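Local coordinates for protein 4-alpha-glucanotransferase (Corynebacterium glutamicum, PDB 5B68) that belongs to the amylomaltase family and combines a TIM-barrel domain with an N-terminal beta sandwich, at residues Asn8-Leu13 with Asp55-Gln60; Val180-Tyr185 with Gly202-Val207; Gly382-Leu387 with Gly502-Gly507. All blocks are in the same frame, centred on the assembly; numbering follows the deposited sequence.

Contact 1. Residues Asn8-Leu13 with Asp55-Gln60; sequences NELADL and DAIQRQ. With SO4 (sulfate ion), chain G.
Helix 5-13 and helix 54-69 come together where Leu10 faces Ile57, their CA atoms 7.1 Å apart, and no hydrogen bond joins the two segments, so the contact is one of apolar packing. Leu10 carries most of it. With CG set opposite its own backbone N (chi1 -172°), it sends both methyls over to the second helix. CD1 settles on the base of Gln60, 3.9 Å from Gln60 CB, while CD2 also meets the branch methyl of Ile57, 4.1 Å from Ile57 CG2. The leucine thus spans one helical turn, touching positions three residues apart, and it continues onto Ile61 one step further along. Ile57 in turn lies against Phe6 and Leu7 of the first helix.

Gln60 is divided between two tasks. Its CB serves as apolar surface for Leu10, but the chain bends at chi2 (-58°) and carries the amide away from helix 5-13 to a bound sulfate. There Gln60 NE2 donates to sulfate O3 at 2.9 Å, with an N-H...O angle of 141°. The neighbouring Arg59 runs out extended from CG to NE, and its NH1 reaches the same O3, also at 2.9 Å, with the oxygen at the guanidinium edge and near its plane. One sulfate oxygen therefore receives two N-H groups from consecutive residues of one helix. Asn45 ND2 and Arg67 NH2 also bond to the ion, which probably came from the crystallisation liquor. The chemistry is accordingly split: hydrocarbon holds the helices together, and the polar end of Gln60, joined by the positive charge of Arg59, is spent on an anion beside the interface rather than within it.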
# COMPACT_ATOMS: atom_id res chain seq x y z
N ASN A 8 -28.86 -13.28 -9.41
CA ASN A 8 -27.69 -14.12 -9.05
C ASN A 8 -26.86 -14.51 -10.27
O ASN A 8 -25.62 -14.47 -10.23
CB ASN A 8 -28.12 -15.42 -8.34
CG ASN A 8 -28.60 -15.18 -6.94
OD1 ASN A 8 -28.39 -14.13 -6.38
ND2 ASN A 8 -29.33 -16.15 -6.39
N GLU A 9 -27.54 -14.83 -11.37
CA GLU A 9 -26.83 -15.20 -12.56
C GLU A 9 -25.99 -14.02 -13.03
O GLU A 9 -24.81 -14.20 -13.38
CB GLU A 9 -27.78 -15.64 -13.67
CG GLU A 9 -27.08 -16.31 -14.85
CD GLU A 9 -28.05 -16.82 -15.93
OE1 GLU A 9 -27.56 -17.22 -16.99
OE2 GLU A 9 -29.27 -16.83 -15.73
N LEU A 10 -26.58 -12.84 -12.99
CA LEU A 10 -25.89 -11.66 -13.44
C LEU A 10 -24.75 -11.27 -12.53
O LEU A 10 -23.66 -10.97 -12.97
CB LEU A 10 -26.88 -10.52 -13.59
CG LEU A 10 -26.37 -9.23 -14.24
CD1 LEU A 10 -25.86 -9.38 -15.67
CD2 LEU A 10 -27.49 -8.23 -14.20
N ALA A 11 -25.03 -11.26 -11.23
CA ALA A 11 -24.00 -11.04 -10.23
C ALA A 11 -22.80 -11.98 -10.43
O ALA A 11 -21.65 -11.50 -10.38
CB ALA A 11 -24.60 -11.25 -8.81
N ASP A 12 -23.02 -13.27 -10.63
CA ASP A 12 -21.94 -14.21 -10.89
C ASP A 12 -21.07 -13.84 -12.08
O ASP A 12 -19.86 -13.96 -12.00
CB ASP A 12 -22.43 -15.65 -11.16
CG ASP A 12 -23.02 -16.30 -9.94
OD1 ASP A 12 -22.86 -15.83 -8.79
OD2 ASP A 12 -23.75 -17.27 -10.17
N LEU A 13 -21.68 -13.36 -13.17
CA LEU A 13 -20.88 -13.02 -14.40
C LEU A 13 -19.95 -11.82 -14.17
O LEU A 13 -18.88 -11.70 -14.77
CB LEU A 13 -21.81 -12.68 -15.55
CG LEU A 13 -22.65 -13.87 -16.06
CD1 LEU A 13 -23.65 -13.29 -17.04
CD2 LEU A 13 -21.82 -14.99 -16.65
N ASP A 55 -37.02 -9.02 -17.39
CA ASP A 55 -36.57 -8.74 -18.76
C ASP A 55 -35.24 -8.02 -18.82
O ASP A 55 -34.38 -8.46 -19.56
CB ASP A 55 -37.58 -7.91 -19.59
CG ASP A 55 -38.74 -8.73 -20.12
OD1 ASP A 55 -38.75 -9.97 -19.93
OD2 ASP A 55 -39.65 -8.13 -20.73
N ALA A 56 -35.04 -6.95 -18.05
CA ALA A 56 -33.88 -6.12 -18.18
C ALA A 56 -32.63 -6.90 -17.67
O ALA A 56 -31.51 -6.68 -18.12
CB ALA A 56 -34.05 -4.81 -17.39
N ILE A 57 -32.84 -7.75 -16.67
CA ILE A 57 -31.73 -8.52 -16.08
C ILE A 57 -31.38 -9.58 -17.08
O ILE A 57 -30.20 -9.79 -17.36
CB ILE A 57 -32.11 -9.11 -14.71
CG1 ILE A 57 -32.12 -8.02 -13.65
CG2 ILE A 57 -31.11 -10.16 -14.25
CD1 ILE A 57 -32.91 -8.46 -12.45
N GLN A 58 -32.38 -10.27 -17.63
CA GLN A 58 -32.11 -11.31 -18.65
C GLN A 58 -31.43 -10.72 -19.87
O GLN A 58 -30.55 -11.34 -20.49
CB GLN A 58 -33.39 -12.09 -19.04
CG GLN A 58 -33.84 -13.00 -17.92
CD GLN A 58 -35.11 -13.77 -18.19
OE1 GLN A 58 -36.22 -13.33 -17.87
NE2 GLN A 58 -34.94 -14.97 -18.71
N ARG A 59 -31.83 -9.51 -20.23
CA ARG A 59 -31.19 -8.87 -21.35
C ARG A 59 -29.72 -8.51 -21.00
O ARG A 59 -28.87 -8.54 -21.89
CB ARG A 59 -31.98 -7.66 -21.78
CG ARG A 59 -31.34 -6.80 -22.85
CD ARG A 59 -32.17 -5.55 -23.20
NE ARG A 59 -31.42 -4.73 -24.15
CZ ARG A 59 -30.62 -3.71 -23.84
NH1 ARG A 59 -30.46 -3.33 -22.58
NH2 ARG A 59 -29.97 -3.06 -24.81
N GLN A 60 -29.46 -8.12 -19.76
CA GLN A 60 -28.04 -7.89 -19.37
C GLN A 60 -27.23 -9.19 -19.36
O GLN A 60 -26.06 -9.16 -19.68
CB GLN A 60 -27.94 -7.13 -18.07
CG GLN A 60 -28.35 -5.68 -18.18
CD GLN A 60 -27.55 -4.90 -19.20
OE1 GLN A 60 -26.32 -5.00 -19.25
NE2 GLN A 60 -28.24 -4.17 -20.08
S SO4 G . -26.65 -1.52 -22.57
O1 SO4 G . -25.52 -2.21 -21.91
O2 SO4 G . -26.61 -1.80 -24.04
O3 SO4 G . -27.94 -2.03 -22.07
O4 SO4 G . -26.38 -0.07 -22.24

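Contact 2. Residues Val180-Tyr185 with Gly202-Val207; sequences VMAQIY and GNLASV
Leu204 and Ile184 run past each other in opposite senses, and the meeting ends in a methyl-to-methyl touch, Ile184 CD1 lying 4.0 Å from Leu204 CD2. The same CD2 presses more closely on the methyl of Ala182, at 3.6 Å from Ala182 CB. A single branch of the leucine thus fits against two residues of the other segment, set there by a chi1 of -177° that swings CG away from the backbone N and out from helix 198-209. Leu650 lies against both Ala182 and Leu204, and Leu690 adds to the packing round the leucine.

The CB atoms of Met181 and Gln183 point away from the helix, and here the contacts become polar. Tyr185 OH donates to Gln183 OE1 at 2.6 Å, in the carbonyl plane and on a lone pair, while Gln183 NE2 makes a weak, nearly straight bond to Met181 SD. Both ends of the amide are engaged, which should fix its flip.

Strand 177-182, helix 198-209 and strand 215-218 form a beta-alpha-beta unit of the TIM barrel. Between these two segments the helix meets the strand end and the turn after it through methyl groups, with no hydrogen bond across.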
# COMPACT_ATOMS: atom_id res chain seq x y z
N VAL A 180 13.96 -2.24 11.00
CA VAL A 180 13.37 -1.28 11.84
C VAL A 180 12.23 -0.64 11.06
O VAL A 180 12.34 -0.42 9.83
CB VAL A 180 14.38 -0.14 12.22
CG1 VAL A 180 13.69 0.99 12.97
CG2 VAL A 180 15.59 -0.68 13.02
N MET A 181 11.12 -0.39 11.73
CA MET A 181 10.02 0.42 11.16
C MET A 181 9.96 1.79 11.81
O MET A 181 10.00 1.92 13.05
CB MET A 181 8.66 -0.26 11.32
CG MET A 181 7.45 0.54 10.76
SD MET A 181 6.78 1.84 11.81
CE MET A 181 5.69 0.82 12.81
N ALA A 182 9.84 2.82 10.98
CA ALA A 182 9.70 4.17 11.48
C ALA A 182 8.59 4.90 10.72
O ALA A 182 8.45 4.74 9.51
CB ALA A 182 10.96 4.96 11.32
N GLN A 183 7.81 5.68 11.47
CA GLN A 183 6.88 6.63 10.86
C GLN A 183 7.67 7.89 10.56
O GLN A 183 7.87 8.78 11.43
CB GLN A 183 5.69 6.89 11.78
CG GLN A 183 4.91 5.65 12.06
CD GLN A 183 4.09 5.18 10.86
OE1 GLN A 183 3.20 5.90 10.44
NE2 GLN A 183 4.34 3.98 10.35
N ILE A 184 8.23 7.98 9.36
CA ILE A 184 9.29 8.95 9.11
C ILE A 184 8.91 10.43 9.32
O ILE A 184 9.76 11.23 9.71
CB ILE A 184 10.01 8.70 7.72
CG1 ILE A 184 11.32 9.47 7.60
CG2 ILE A 184 9.06 9.06 6.60
CD1 ILE A 184 12.32 9.02 8.63
N TYR A 185 7.66 10.78 9.03
CA TYR A 185 7.15 12.18 9.26
C TYR A 185 7.33 12.55 10.77
O TYR A 185 7.46 13.71 11.12
CB TYR A 185 5.64 12.28 8.87
CG TYR A 185 4.76 11.23 9.46
CD1 TYR A 185 4.26 11.39 10.77
CD2 TYR A 185 4.49 10.05 8.80
CE1 TYR A 185 3.51 10.42 11.35
CE2 TYR A 185 3.72 9.04 9.39
CZ TYR A 185 3.26 9.25 10.68
OH TYR A 185 2.54 8.31 11.32
N GLY A 202 17.13 8.83 4.81
CA GLY A 202 18.43 8.26 4.54
C GLY A 202 19.38 8.24 5.76
O GLY A 202 20.08 7.27 5.98
N ASN A 203 19.29 9.28 6.58
CA ASN A 203 20.08 9.44 7.80
C ASN A 203 19.69 8.33 8.78
O ASN A 203 20.57 7.60 9.23
CB ASN A 203 19.78 10.83 8.41
CG ASN A 203 20.72 11.20 9.58
OD1 ASN A 203 21.59 10.40 10.00
ND2 ASN A 203 20.50 12.39 10.14
N LEU A 204 18.40 8.21 9.05
CA LEU A 204 17.86 7.18 9.97
C LEU A 204 18.30 5.81 9.44
O LEU A 204 18.74 4.96 10.25
CB LEU A 204 16.39 7.26 10.14
CG LEU A 204 15.69 6.30 11.09
CD1 LEU A 204 16.27 6.39 12.48
CD2 LEU A 204 14.21 6.51 11.07
N ALA A 205 18.17 5.55 8.15
CA ALA A 205 18.55 4.22 7.63
C ALA A 205 19.99 3.94 7.93
O ALA A 205 20.33 2.83 8.43
CB ALA A 205 18.33 4.08 6.12
N SER A 206 20.83 4.97 7.72
CA SER A 206 22.28 4.75 7.89
C SER A 206 22.56 4.49 9.38
O SER A 206 23.42 3.67 9.69
CB SER A 206 23.15 5.86 7.28
OG SER A 206 23.00 7.00 8.07
N VAL A 207 21.84 5.14 10.28
CA VAL A 207 22.08 4.96 11.72
C VAL A 207 21.67 3.58 12.18
O VAL A 207 22.42 2.89 12.83
CB VAL A 207 21.28 6.01 12.52
CG1 VAL A 207 21.17 5.64 14.01
CG2 VAL A 207 21.88 7.37 12.37

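Contact 3. Residues Gly382-Leu387 with Gly502-Gly507; sequences GIMADL and GAVVIG
An extended start and a bent finish bring Met384 to Ile506: chi1 and chi2 of the methionine are both near 180°, and chi3 turns to -62° so that SD and CE lie against the isoleucine. In the parallel barrel sheet of this TIM-barrel domain, strands 382-387 and 504-507 are not neighbours, since strand 456-459 runs between them. Their CA atoms come no nearer than 8.2 Å, at Met384 and Val504, and side chains make the whole contact.

The two main side chains meet at about a right angle. Ile506 CD1 sits over the bend of the thioether, 3.4 Å from Met384 SD and 3.5 Å from Met384 CE. This is close packing, and the isoleucine chi2 of 139°, away from a staggered value, is consistent with a squeezed fit. Phe215 and Leu217 of the adjoining strand 215-218 also touch Met384.

Between the two residues that face Met384, Val505 points the other way, onto Leu494 and Ala498 of helix 487-500. Strand 504-507 thus gives one side to the methionine and the other to a barrel helix. Beyond the sulfur, the terminal methyl reaches a looser neighbour, with Met384 CE 4.3 Å from Val504 CG1.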
# COMPACT_ATOMS: atom_id res chain seq x y z
N GLY A 382 17.39 -2.26 2.35
CA GLY A 382 17.21 -0.83 2.26
C GLY A 382 15.85 -0.34 2.71
O GLY A 382 15.26 -0.88 3.61
N ILE A 383 15.38 0.73 2.11
CA ILE A 383 14.06 1.22 2.41
C ILE A 383 13.05 0.19 1.96
O ILE A 383 13.13 -0.32 0.87
CB ILE A 383 13.78 2.54 1.68
CG1 ILE A 383 14.89 3.56 1.95
CG2 ILE A 383 12.42 3.08 2.08
CD1 ILE A 383 15.25 3.68 3.40
N MET A 384 12.07 -0.06 2.82
CA MET A 384 10.93 -0.86 2.45
C MET A 384 9.73 0.07 2.48
O MET A 384 9.37 0.62 3.48
CB MET A 384 10.80 -2.07 3.39
CG MET A 384 9.53 -2.86 3.29
SD MET A 384 9.49 -4.19 4.52
CE MET A 384 10.92 -5.09 3.93
N ALA A 385 9.13 0.25 1.33
CA ALA A 385 7.98 1.09 1.16
C ALA A 385 6.68 0.38 1.58
O ALA A 385 6.62 -0.87 1.70
CB ALA A 385 7.96 1.54 -0.32
N ASP A 386 5.66 1.16 1.87
CA ASP A 386 4.33 0.66 2.24
C ASP A 386 3.32 1.20 1.22
O ASP A 386 3.34 2.39 0.95
CB ASP A 386 3.97 1.13 3.66
CG ASP A 386 2.71 0.49 4.25
OD1 ASP A 386 1.86 -0.12 3.58
OD2 ASP A 386 2.50 0.69 5.43
N LEU A 387 2.45 0.34 0.71
CA LEU A 387 1.43 0.69 -0.33
C LEU A 387 0.10 0.73 0.34
O LEU A 387 -0.40 -0.29 0.82
CB LEU A 387 1.44 -0.36 -1.42
CG LEU A 387 0.43 -0.23 -2.59
CD1 LEU A 387 0.57 1.11 -3.30
CD2 LEU A 387 0.62 -1.43 -3.50
N GLY A 502 14.21 -6.52 -7.67
CA GLY A 502 15.02 -7.32 -6.70
C GLY A 502 14.50 -7.21 -5.27
O GLY A 502 15.26 -7.20 -4.30
N ALA A 503 13.19 -7.06 -5.18
CA ALA A 503 12.52 -6.74 -3.92
C ALA A 503 11.87 -7.85 -3.13
O ALA A 503 11.45 -8.86 -3.65
CB ALA A 503 11.47 -5.60 -4.19
N VAL A 504 11.70 -7.57 -1.84
CA VAL A 504 10.88 -8.34 -0.89
C VAL A 504 9.46 -7.85 -1.06
O VAL A 504 9.21 -6.60 -1.22
CB VAL A 504 11.33 -8.08 0.56
CG1 VAL A 504 10.36 -8.63 1.56
CG2 VAL A 504 12.66 -8.75 0.77
N VAL A 505 8.52 -8.79 -0.97
CA VAL A 505 7.14 -8.46 -0.87
C VAL A 505 6.50 -9.00 0.42
O VAL A 505 6.51 -10.22 0.66
CB VAL A 505 6.30 -8.95 -2.09
CG1 VAL A 505 4.87 -8.52 -1.97
CG2 VAL A 505 6.92 -8.41 -3.37
N ILE A 506 5.92 -8.11 1.21
CA ILE A 506 5.20 -8.49 2.40
C ILE A 506 3.72 -8.13 2.29
O ILE A 506 3.37 -7.04 1.93
CB ILE A 506 5.80 -7.82 3.65
CG1 ILE A 506 7.20 -8.36 3.88
CG2 ILE A 506 4.94 -8.05 4.87
CD1 ILE A 506 8.18 -7.29 4.29
N GLY A 507 2.88 -9.09 2.60
CA GLY A 507 1.47 -8.91 2.43
C GLY A 507 0.87 -8.96 3.79
O GLY A 507 1.09 -9.87 4.55

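In the fold
Contacts 2 and 3 both involve strands of one parallel barrel sheet and touch directly, Ala205 CB lying 4.1 Å from Ile383 CD1; their centres are about 15 Å apart. Contact 2 packs a helix against the end of a strand and the turn after it, whereas contact 3 joins two non-adjacent strands, with a thioether in place of purely aliphatic methyls. Contact 1 is remote, its centre about 52 Å from that of contact 2 and on the opposite side of the chain's centre. It pairs two N-terminal helices at the periphery, although its touching residues are buried too. All three lack hydrogen bonds across their segments, but only the outlying contact 1 has a sulfate ion beside it.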